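Local coordinates for protein glycerol trinitrate reductase (Agrobacterium tumefaciens, PDB 5EPD) that is an Old Yellow Enzyme that binds FMN and probably reduces nitrate esters such as glycerol trinitrate with NADH or NADPH, at residues Ile249-Pro254 / Phe298-Leu303; Phe206-Ala211 / Thr265-Ile270; Ile270-Asp275 / Arg304-Arg309. All coordinates share one frame; numbering follows the deposited sequence.

Contact 1 (Ile249-Pro254 / Phe298-Leu303); sequences ISPVSP and FDYGSL
V252 and F298 mark the nearest approach of the two backbones, with 7.4 Å between their CA atoms. Segment 249-254 runs off the end of strand 245-249 into a loop, while 298-303 passes from a loop into helix 300-306; no direct hydrogen bond joins them. D299 is the N-cap of that helix, its OD1 accepting from S302 N (2.9 Å) from above the carboxylate plane. P251 sits in the middle of the contact. Its CB sits over one face of the F298 ring, 3.8 Å from the centroid and offset toward the rim, in a CH-pi contact, the two side chains crossing at about a right angle. CG of the same proline lies 3.9 Å from CD1 of L303, whose tip also meets that of I249 (CD1 to CD1, 4.2 Å). V252 slides past F298 in the opposite direction, CG2 lying 3.6 Å from F298 CB. A chi1 of -168° swings the F298 ring away from its backbone N and over to the proline, and also sets CD2 over the centre of the Y300 ring. The phenol OH of Y300 ends near V252 CG2, and a water in the plane of that ring links it to V252 N, which donates to the water (3.0 Å). I249, P251 and Y300 also touch V284 of strand 281-284. The arrangement is that of neighbouring beta-alpha loops at the C-terminal ends of the strands of a TIM barrel, the end at which Old Yellow Enzymes carry their FMN, absent here.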
loop_
_atom_site.group_PDB
_atom_site.type_symbol
_atom_site.label_atom_id
_atom_site.label_comp_id
_atom_site.label_asym_id
_atom_site.label_seq_id
_atom_site.Cartn_x
_atom_site.Cartn_y
_atom_site.Cartn_z
ATOM N N ILE A 249 -0.474 5.499 -5.915
ATOM C CA ILE A 249 -0.072 5.339 -7.318
ATOM C C ILE A 249 1.424 5.577 -7.506
ATOM O O ILE A 249 2.074 6.245 -6.708
ATOM C CB ILE A 249 -0.803 6.327 -8.265
ATOM C CG1 ILE A 249 -0.441 7.773 -7.903
ATOM C CG2 ILE A 249 -2.306 6.096 -8.187
ATOM C CD1 ILE A 249 -1.098 8.860 -8.727
ATOM N N SER A 250 1.942 5.053 -8.598
ATOM C CA SER A 250 3.351 5.148 -8.935
ATOM C C SER A 250 3.464 5.402 -10.448
ATOM O O SER A 250 3.674 4.446 -11.222
ATOM C CB SER A 250 4.042 3.820 -8.578
ATOM O OG SER A 250 3.478 2.712 -9.297
ATOM N N PRO A 251 3.273 6.670 -10.886
ATOM C CA PRO A 251 3.244 7.024 -12.314
ATOM C C PRO A 251 4.427 6.497 -13.129
ATOM O O PRO A 251 4.229 5.944 -14.219
ATOM C CB PRO A 251 3.270 8.557 -12.289
ATOM C CG PRO A 251 2.575 8.898 -11.024
ATOM C CD PRO A 251 3.024 7.854 -10.035
ATOM N N VAL A 252 5.635 6.665 -12.596
ATOM C CA VAL A 252 6.851 6.256 -13.266
ATOM C C VAL A 252 7.328 4.912 -12.728
ATOM O O VAL A 252 7.752 4.803 -11.593
ATOM C CB VAL A 252 7.944 7.315 -13.080
ATOM C CG1 VAL A 252 9.170 6.962 -13.909
ATOM C CG2 VAL A 252 7.418 8.690 -13.479
ATOM N N SER A 253 7.247 3.872 -13.548
ATOM C CA SER A 253 7.684 2.531 -13.133
ATOM C C SER A 253 9.207 2.526 -12.973
ATOM O O SER A 253 9.894 3.374 -13.553
ATOM C CB SER A 253 7.280 1.485 -14.189
ATOM O OG SER A 253 5.928 1.645 -14.615
ATOM N N PRO A 254 9.743 1.578 -12.195
ATOM C CA PRO A 254 11.184 1.399 -12.266
ATOM C C PRO A 254 11.544 0.729 -13.595
ATOM O O PRO A 254 10.647 0.453 -14.414
ATOM C CB PRO A 254 11.482 0.469 -11.085
ATOM C CG PRO A 254 10.237 -0.343 -10.938
ATOM C CD PRO A 254 9.100 0.573 -11.331
ATOM N N PHE A 298 9.077 13.401 -15.214
ATOM C CA PHE A 298 7.652 13.471 -14.832
ATOM C C PHE A 298 7.285 14.732 -14.038
ATOM O O PHE A 298 8.082 15.222 -13.245
ATOM C CB PHE A 298 7.270 12.214 -14.018
ATOM C CG PHE A 298 5.777 12.036 -13.820
ATOM C CD1 PHE A 298 5.006 11.353 -14.764
ATOM C CD2 PHE A 298 5.135 12.561 -12.689
ATOM C CE1 PHE A 298 3.632 11.205 -14.581
ATOM C CE2 PHE A 298 3.761 12.421 -12.512
ATOM C CZ PHE A 298 3.007 11.742 -13.462
ATOM N N ASP A 299 6.059 15.237 -14.236
ATOM C CA ASP A 299 5.553 16.436 -13.518
ATOM C C ASP A 299 4.561 16.093 -12.409
ATOM O O ASP A 299 3.363 15.968 -12.660
ATOM C CB ASP A 299 4.879 17.438 -14.481
ATOM C CG ASP A 299 4.388 18.718 -13.768
ATOM O OD1 ASP A 299 4.478 18.812 -12.532
ATOM O OD2 ASP A 299 3.891 19.644 -14.441
ATOM N N TYR A 300 5.062 15.985 -11.176
ATOM C CA TYR A 300 4.214 15.671 -10.032
ATOM C C TYR A 300 3.376 16.873 -9.611
ATOM O O TYR A 300 2.311 16.714 -9.001
ATOM C CB TYR A 300 5.060 15.143 -8.855
ATOM C CG TYR A 300 5.762 13.828 -9.170
ATOM C CD1 TYR A 300 5.100 12.595 -9.050
ATOM C CD2 TYR A 300 7.079 13.823 -9.605
ATOM C CE1 TYR A 300 5.732 11.405 -9.374
ATOM C CE2 TYR A 300 7.725 12.638 -9.921
ATOM C CZ TYR A 300 7.055 11.438 -9.805
ATOM O OH TYR A 300 7.741 10.289 -10.132
ATOM N N GLY A 301 3.861 18.074 -9.936
ATOM C CA GLY A 301 3.159 19.319 -9.635
ATOM C C GLY A 301 1.799 19.358 -10.313
ATOM O O GLY A 301 0.839 19.920 -9.755
ATOM N N SER A 302 1.718 18.751 -11.508
ATOM C CA SER A 302 0.455 18.586 -12.212
ATOM C C SER A 302 -0.527 17.829 -11.336
ATOM O O SER A 302 -1.650 18.285 -11.146
ATOM C CB SER A 302 0.661 17.841 -13.547
ATOM O OG SER A 302 -0.577 17.581 -14.225
ATOM N N LEU A 303 -0.091 16.680 -10.809
ATOM C CA LEU A 303 -0.958 15.801 -10.001
ATOM C C LEU A 303 -1.364 16.478 -8.706
ATOM O O LEU A 303 -2.545 16.442 -8.289
ATOM C CB LEU A 303 -0.252 14.471 -9.661
ATOM C CG LEU A 303 0.285 13.610 -10.816
ATOM C CD1 LEU A 303 0.730 12.269 -10.274
ATOM C CD2 LEU A 303 -0.747 13.445 -11.921
HETATM O O HOH W 1 6.270 7.806 -9.947
#

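Contact 2 (Phe206-Ala211 / Thr265-Ile270); sequences FAKDGA and TQYDYI
A207, in the last turn of helix 202-207, turns its CB toward helix 263-276, where it lies 4.1 Å from Y267 OH and 4.3 Å from I270 CD1. The isoleucine methyl in turn rides 4.2 Å above one face of the Y267 ring, toward its rim, and both A207 and I270 touch M229 of helix 227-240. The carbonyl O of A207 comes within 3.0 Å of Q266 OE1, but both are acceptors and no bond forms. Q266 bends at chi2 (62°), and its amide is bound elsewhere: OE1 by R225 NE, while NE2 reaches V222 O. In this TIM barrel, helix 202-207, one of two short helices in the long connection from strand 193-196 to helix 227-240, lies against helix 263-276, which follows strand 245-249. K208, the first residue past the helix, sends an extended chain across the tyrosine at about a right angle. CG leaves anti to the carbonyl carbon (chi1 -68°), and CE passes 3.4 Å from Y267 OH and 3.9 Å from Y267 CE1, so a methylene rather than the ammonium borders the phenol. NZ goes on to a salt bridge with E204 and hydrogen bonds to S253 OG and S250 O, which would favour its charged form in this buried setting. D209 then hydrogen-bonds through OD2 with S261, and a beta turn closes where A211 N donates to K208 O (3.1 Å).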
loop_
_atom_site.group_PDB
_atom_site.type_symbol
_atom_site.label_atom_id
_atom_site.label_comp_id
_atom_site.label_asym_id
_atom_site.label_seq_id
_atom_site.Cartn_x
_atom_site.Cartn_y
_atom_site.Cartn_z
ATOM N N PHE A 206 -3.749 -2.697 -15.400
ATOM C CA PHE A 206 -4.825 -2.180 -16.241
ATOM C C PHE A 206 -4.519 -0.766 -16.725
ATOM O O PHE A 206 -4.765 -0.455 -17.888
ATOM C CB PHE A 206 -6.176 -2.182 -15.479
ATOM C CG PHE A 206 -6.973 -3.458 -15.629
ATOM C CD1 PHE A 206 -6.726 -4.552 -14.811
ATOM C CD2 PHE A 206 -7.982 -3.561 -16.593
ATOM C CE1 PHE A 206 -7.465 -5.720 -14.937
ATOM C CE2 PHE A 206 -8.717 -4.735 -16.727
ATOM C CZ PHE A 206 -8.469 -5.814 -15.891
ATOM N N ALA A 207 -4.020 0.073 -15.816
ATOM C CA ALA A 207 -3.705 1.455 -16.097
ATOM C C ALA A 207 -2.593 1.691 -17.147
ATOM O O ALA A 207 -2.665 2.637 -17.942
ATOM C CB ALA A 207 -3.340 2.160 -14.794
ATOM N N LYS A 208 -1.561 0.844 -17.129
ATOM C CA LYS A 208 -0.393 0.998 -18.016
ATOM C C LYS A 208 -0.433 0.087 -19.265
ATOM O O LYS A 208 -0.644 -1.119 -19.169
ATOM C CB LYS A 208 0.903 0.796 -17.199
ATOM C CG LYS A 208 1.114 1.922 -16.195
ATOM C CD LYS A 208 2.391 1.782 -15.376
ATOM C CE LYS A 208 2.601 3.021 -14.513
ATOM N NZ LYS A 208 3.745 2.885 -13.567
ATOM N N ASP A 209 -0.197 0.679 -20.437
ATOM C CA ASP A 209 -0.288 -0.036 -21.723
ATOM C C ASP A 209 0.784 -1.086 -21.963
ATOM O O ASP A 209 0.640 -1.948 -22.849
ATOM C CB ASP A 209 -0.334 0.935 -22.909
ATOM C CG ASP A 209 0.859 1.902 -22.981
ATOM O OD1 ASP A 209 1.830 1.854 -22.190
ATOM O OD2 ASP A 209 0.803 2.768 -23.874
ATOM N N GLY A 210 1.852 -1.043 -21.169
ATOM C CA GLY A 210 2.863 -2.095 -21.199
ATOM C C GLY A 210 2.303 -3.448 -20.826
ATOM O O GLY A 210 2.843 -4.463 -21.234
ATOM N N ALA A 211 1.222 -3.456 -20.047
ATOM C CA ALA A 211 0.585 -4.685 -19.618
ATOM C C ALA A 211 -0.878 -4.810 -19.991
ATOM O O ALA A 211 -1.434 -5.908 -19.858
ATOM C CB ALA A 211 0.727 -4.833 -18.108
ATOM N N THR A 265 -0.171 11.923 -19.321
ATOM C CA THR A 265 -1.562 11.919 -19.773
ATOM C C THR A 265 -2.381 10.941 -18.938
ATOM O O THR A 265 -3.488 11.254 -18.481
ATOM C CB THR A 265 -1.664 11.508 -21.261
ATOM O OG1 THR A 265 -0.830 12.370 -22.050
ATOM C CG2 THR A 265 -3.107 11.592 -21.749
ATOM N N GLN A 266 -1.819 9.750 -18.742
ATOM C CA GLN A 266 -2.506 8.678 -18.026
ATOM C C GLN A 266 -2.858 9.115 -16.612
ATOM O O GLN A 266 -3.999 8.867 -16.145
ATOM C CB GLN A 266 -1.644 7.410 -17.993
ATOM C CG GLN A 266 -2.342 6.164 -17.448
ATOM C CD GLN A 266 -3.541 5.717 -18.272
ATOM O OE1 GLN A 266 -3.395 5.170 -19.388
ATOM N NE2 GLN A 266 -4.747 5.924 -17.721
ATOM N N TYR A 267 -1.897 9.756 -15.925
ATOM C CA TYR A 267 -2.048 10.012 -14.467
ATOM C C TYR A 267 -2.630 11.382 -14.137
ATOM O O TYR A 267 -3.181 11.561 -13.050
ATOM C CB TYR A 267 -0.753 9.703 -13.690
ATOM C CG TYR A 267 -0.594 8.210 -13.456
ATOM C CD1 TYR A 267 -0.022 7.393 -14.434
ATOM C CD2 TYR A 267 -1.053 7.609 -12.286
ATOM C CE1 TYR A 267 0.077 6.021 -14.261
ATOM C CE2 TYR A 267 -0.951 6.233 -12.094
ATOM C CZ TYR A 267 -0.387 5.447 -13.091
ATOM O OH TYR A 267 -0.275 4.090 -12.946
ATOM N N ASP A 268 -2.523 12.334 -15.074
ATOM C CA ASP A 268 -3.312 13.573 -15.008
ATOM C C ASP A 268 -4.803 13.231 -15.070
ATOM O O ASP A 268 -5.611 13.784 -14.299
ATOM C CB ASP A 268 -3.000 14.506 -16.183
ATOM C CG ASP A 268 -1.662 15.173 -16.067
ATOM O OD1 ASP A 268 -1.045 15.147 -14.977
ATOM O OD2 ASP A 268 -1.225 15.738 -17.082
ATOM N N TYR A 269 -5.156 12.336 -16.002
ATOM C CA TYR A 269 -6.534 11.840 -16.121
ATOM C C TYR A 269 -7.038 11.172 -14.833
ATOM O O TYR A 269 -8.075 11.567 -14.269
ATOM C CB TYR A 269 -6.677 10.847 -17.290
ATOM C CG TYR A 269 -8.102 10.332 -17.395
ATOM C CD1 TYR A 269 -9.100 11.130 -17.951
ATOM C CD2 TYR A 269 -8.471 9.075 -16.881
ATOM C CE1 TYR A 269 -10.418 10.692 -18.035
ATOM C CE2 TYR A 269 -9.793 8.626 -16.959
ATOM C CZ TYR A 269 -10.769 9.440 -17.541
ATOM O OH TYR A 269 -12.097 9.038 -17.652
ATOM N N ILE A 270 -6.288 10.154 -14.390
ATOM C CA ILE A 270 -6.601 9.401 -13.162
ATOM C C ILE A 270 -6.744 10.321 -11.947
ATOM O O ILE A 270 -7.691 10.176 -11.174
ATOM C CB ILE A 270 -5.560 8.275 -12.888
ATOM C CG1 ILE A 270 -5.844 7.078 -13.805
ATOM C CG2 ILE A 270 -5.609 7.802 -11.427
ATOM C CD1 ILE A 270 -4.620 6.251 -14.146
#

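Contact 3 (Ile270-Asp275 / Arg304-Arg309); sequences IVDKLD and RRRFSR
D272 and R306 form a salt bridge through a single nitrogen: NH1 lies 3.1 Å from both carboxylate oxygens of D272, OD1 and OD2. The bond to OD1 is nearly straight (168°), uses the syn lone pair and lies in the guanidinium plane, although the carboxylate is turned 67° from that plane. The extended chain of R306 carries CG and CD alongside D272 OD1, and NE hydrogen-bonds with S302 OG, a second hold on the guanidinium. A water donates to R306 O (2.8 Å); its approach to D272 OD1 is doubtfully short. One turn further, D275 OD1 takes two bonds from S308, from OG (2.9 Å, syn lone pair) and from the backbone N (2.9 Å, above the carboxylate plane). A second water donates to this oxygen and reaches R309 NH1 weakly. Two neighbouring outer helices of the TIM barrel meet here, 263-276 and 300-306, one on each side of strand 281-284 in chain order, and D275 grips the short connection from the second helix into strand 310-313. Deeper in, V271 CG1 fits against R306 CB and against F307 CB at 3.6 Å. D275 OD1 lies over one face of the F307 ring, whose edge meets the L274 backbone carbonyl carbon. V271, L274 and F307 all touch I282 of strand 281-284.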
loop_
_atom_site.group_PDB
_atom_site.type_symbol
_atom_site.label_atom_id
_atom_site.label_comp_id
_atom_site.label_asym_id
_atom_site.label_seq_id
_atom_site.Cartn_x
_atom_site.Cartn_y
_atom_site.Cartn_z
ATOM N N ILE A 270 -6.288 10.154 -14.390
ATOM C CA ILE A 270 -6.601 9.401 -13.162
ATOM C C ILE A 270 -6.744 10.321 -11.947
ATOM O O ILE A 270 -7.691 10.176 -11.174
ATOM C CB ILE A 270 -5.560 8.275 -12.888
ATOM C CG1 ILE A 270 -5.844 7.078 -13.805
ATOM C CG2 ILE A 270 -5.609 7.802 -11.427
ATOM C CD1 ILE A 270 -4.620 6.251 -14.146
ATOM N N VAL A 271 -5.824 11.262 -11.766
ATOM C CA VAL A 271 -5.928 12.162 -10.586
ATOM C C VAL A 271 -7.102 13.143 -10.712
ATOM O O VAL A 271 -7.768 13.401 -9.723
ATOM C CB VAL A 271 -4.590 12.869 -10.234
ATOM C CG1 VAL A 271 -4.781 13.963 -9.172
ATOM C CG2 VAL A 271 -3.576 11.837 -9.736
ATOM N N ASP A 272 -7.380 13.649 -11.911
ATOM C CA ASP A 272 -8.615 14.428 -12.138
ATOM C C ASP A 272 -9.844 13.654 -11.659
ATOM O O ASP A 272 -10.683 14.158 -10.919
ATOM C CB ASP A 272 -8.813 14.737 -13.634
ATOM C CG ASP A 272 -7.880 15.815 -14.154
ATOM O OD1 ASP A 272 -7.444 16.681 -13.350
ATOM O OD2 ASP A 272 -7.590 15.783 -15.383
ATOM N N LYS A 273 -9.950 12.421 -12.124
ATOM C CA LYS A 273 -11.067 11.571 -11.758
ATOM C C LYS A 273 -11.087 11.196 -10.264
ATOM O O LYS A 273 -12.160 11.101 -9.649
ATOM C CB LYS A 273 -11.032 10.328 -12.633
ATOM C CG LYS A 273 -11.451 10.632 -14.062
ATOM C CD LYS A 273 -12.973 10.716 -14.145
ATOM C CE LYS A 273 -13.471 10.893 -15.568
ATOM N NZ LYS A 273 -13.814 12.309 -15.871
ATOM N N LEU A 274 -9.907 10.978 -9.686
ATOM C CA LEU A 274 -9.825 10.683 -8.255
ATOM C C LEU A 274 -10.293 11.882 -7.472
ATOM O O LEU A 274 -11.074 11.726 -6.542
ATOM C CB LEU A 274 -8.408 10.307 -7.818
ATOM C CG LEU A 274 -7.960 8.922 -8.254
ATOM C CD1 LEU A 274 -6.437 8.838 -8.138
ATOM C CD2 LEU A 274 -8.670 7.841 -7.442
ATOM N N ASP A 275 -9.833 13.072 -7.851
ATOM C CA ASP A 275 -10.265 14.281 -7.167
ATOM C C ASP A 275 -11.782 14.449 -7.235
ATOM O O ASP A 275 -12.419 14.861 -6.257
ATOM C CB ASP A 275 -9.603 15.511 -7.758
ATOM C CG ASP A 275 -9.809 16.744 -6.900
ATOM O OD1 ASP A 275 -9.608 16.669 -5.667
ATOM O OD2 ASP A 275 -10.181 17.792 -7.451
ATOM N N ARG A 304 -0.355 17.062 -8.066
ATOM C CA ARG A 304 -0.541 17.934 -6.906
ATOM C C ARG A 304 -1.578 19.050 -7.143
ATOM O O ARG A 304 -2.443 19.294 -6.293
ATOM C CB ARG A 304 0.813 18.542 -6.531
ATOM C CG ARG A 304 0.778 19.541 -5.401
ATOM C CD ARG A 304 -0.006 19.008 -4.220
ATOM N NE ARG A 304 0.468 19.563 -2.965
ATOM C CZ ARG A 304 -0.215 19.532 -1.823
ATOM N NH1 ARG A 304 -1.436 18.997 -1.777
ATOM N NH2 ARG A 304 0.325 20.058 -0.717
ATOM N N ARG A 305 -1.489 19.723 -8.288
ATOM C CA ARG A 305 -2.458 20.752 -8.636
ATOM C C ARG A 305 -3.872 20.185 -8.825
ATOM O O ARG A 305 -4.847 20.745 -8.344
ATOM C CB ARG A 305 -2.008 21.474 -9.901
ATOM C CG ARG A 305 -1.146 22.681 -9.609
ATOM C CD ARG A 305 -0.705 23.383 -10.878
ATOM N NE ARG A 305 0.723 23.170 -11.087
ATOM C CZ ARG A 305 1.267 22.460 -12.078
ATOM N NH1 ARG A 305 2.595 22.342 -12.136
ATOM N NH2 ARG A 305 0.514 21.876 -13.013
ATOM N N ARG A 306 -3.970 19.058 -9.518
ATOM C CA ARG A 306 -5.256 18.457 -9.854
ATOM C C ARG A 306 -5.986 17.919 -8.658
ATOM O O ARG A 306 -7.212 17.836 -8.670
ATOM C CB ARG A 306 -5.059 17.319 -10.840
ATOM C CG ARG A 306 -4.644 17.819 -12.192
ATOM C CD ARG A 306 -4.164 16.695 -13.084
ATOM N NE ARG A 306 -3.450 17.254 -14.223
ATOM C CZ ARG A 306 -4.035 17.840 -15.261
ATOM N NH1 ARG A 306 -5.358 17.925 -15.334
ATOM N NH2 ARG A 306 -3.291 18.317 -16.236
ATOM N N PHE A 307 -5.243 17.506 -7.643
ATOM C CA PHE A 307 -5.862 16.905 -6.477
ATOM C C PHE A 307 -6.000 17.978 -5.387
ATOM O O PHE A 307 -5.048 18.674 -5.018
ATOM C CB PHE A 307 -5.079 15.658 -6.003
ATOM C CG PHE A 307 -5.857 14.793 -5.038
ATOM C CD1 PHE A 307 -6.870 13.933 -5.500
ATOM C CD2 PHE A 307 -5.614 14.864 -3.668
ATOM C CE1 PHE A 307 -7.597 13.158 -4.610
ATOM C CE2 PHE A 307 -6.352 14.100 -2.783
ATOM C CZ PHE A 307 -7.337 13.249 -3.248
ATOM N N SER A 308 -7.213 18.101 -4.877
ATOM C CA SER A 308 -7.573 19.215 -4.023
ATOM C C SER A 308 -7.467 18.875 -2.519
ATOM O O SER A 308 -7.605 19.752 -1.681
ATOM C CB SER A 308 -9.003 19.656 -4.378
ATOM O OG SER A 308 -9.969 18.805 -3.768
ATOM N N ARG A 309 -7.259 17.607 -2.184
ATOM C CA ARG A 309 -7.085 17.176 -0.792
ATOM C C ARG A 309 -5.613 16.813 -0.519
ATOM O O ARG A 309 -4.709 17.314 -1.198
ATOM C CB ARG A 309 -8.014 15.986 -0.524
ATOM C CG ARG A 309 -9.342 16.332 0.118
ATOM C CD ARG A 309 -10.364 16.824 -0.879
ATOM N NE ARG A 309 -11.662 16.970 -0.223
ATOM C CZ ARG A 309 -12.852 16.842 -0.817
ATOM N NH1 ARG A 309 -12.969 16.530 -2.108
ATOM N NH2 ARG A 309 -13.952 17.018 -0.101
HETATM O O HOH W 2 -8.101 18.079 -11.365
HETATM O O HOH W 3 -10.061 15.118 -3.416
#

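From the N terminus, 206-211 comes first, in the connection before helix 227-240; the loop segment 249-254 follows at the end of strand 245-249. Contact 2 closes at 265-270, after 249-254 has passed, so contacts 1 and 2 cross. Segment 270-275 then opens contact 3, sharing I270 with contact 2, before 298-303 closes contact 1 and 304-309 closes contact 3; contacts 1 and 3 therefore also cross, whereas 2 and 3 run in series along helix 263-276. An S302-D268 hydrogen bond joins contacts 1 and 2, a weak D268-R306 pair contacts 2 and 3. Together they tie the excursion after strand 193-196, the loop after strand 245-249 and helices 263-276 and 300-306 into one side of the barrel.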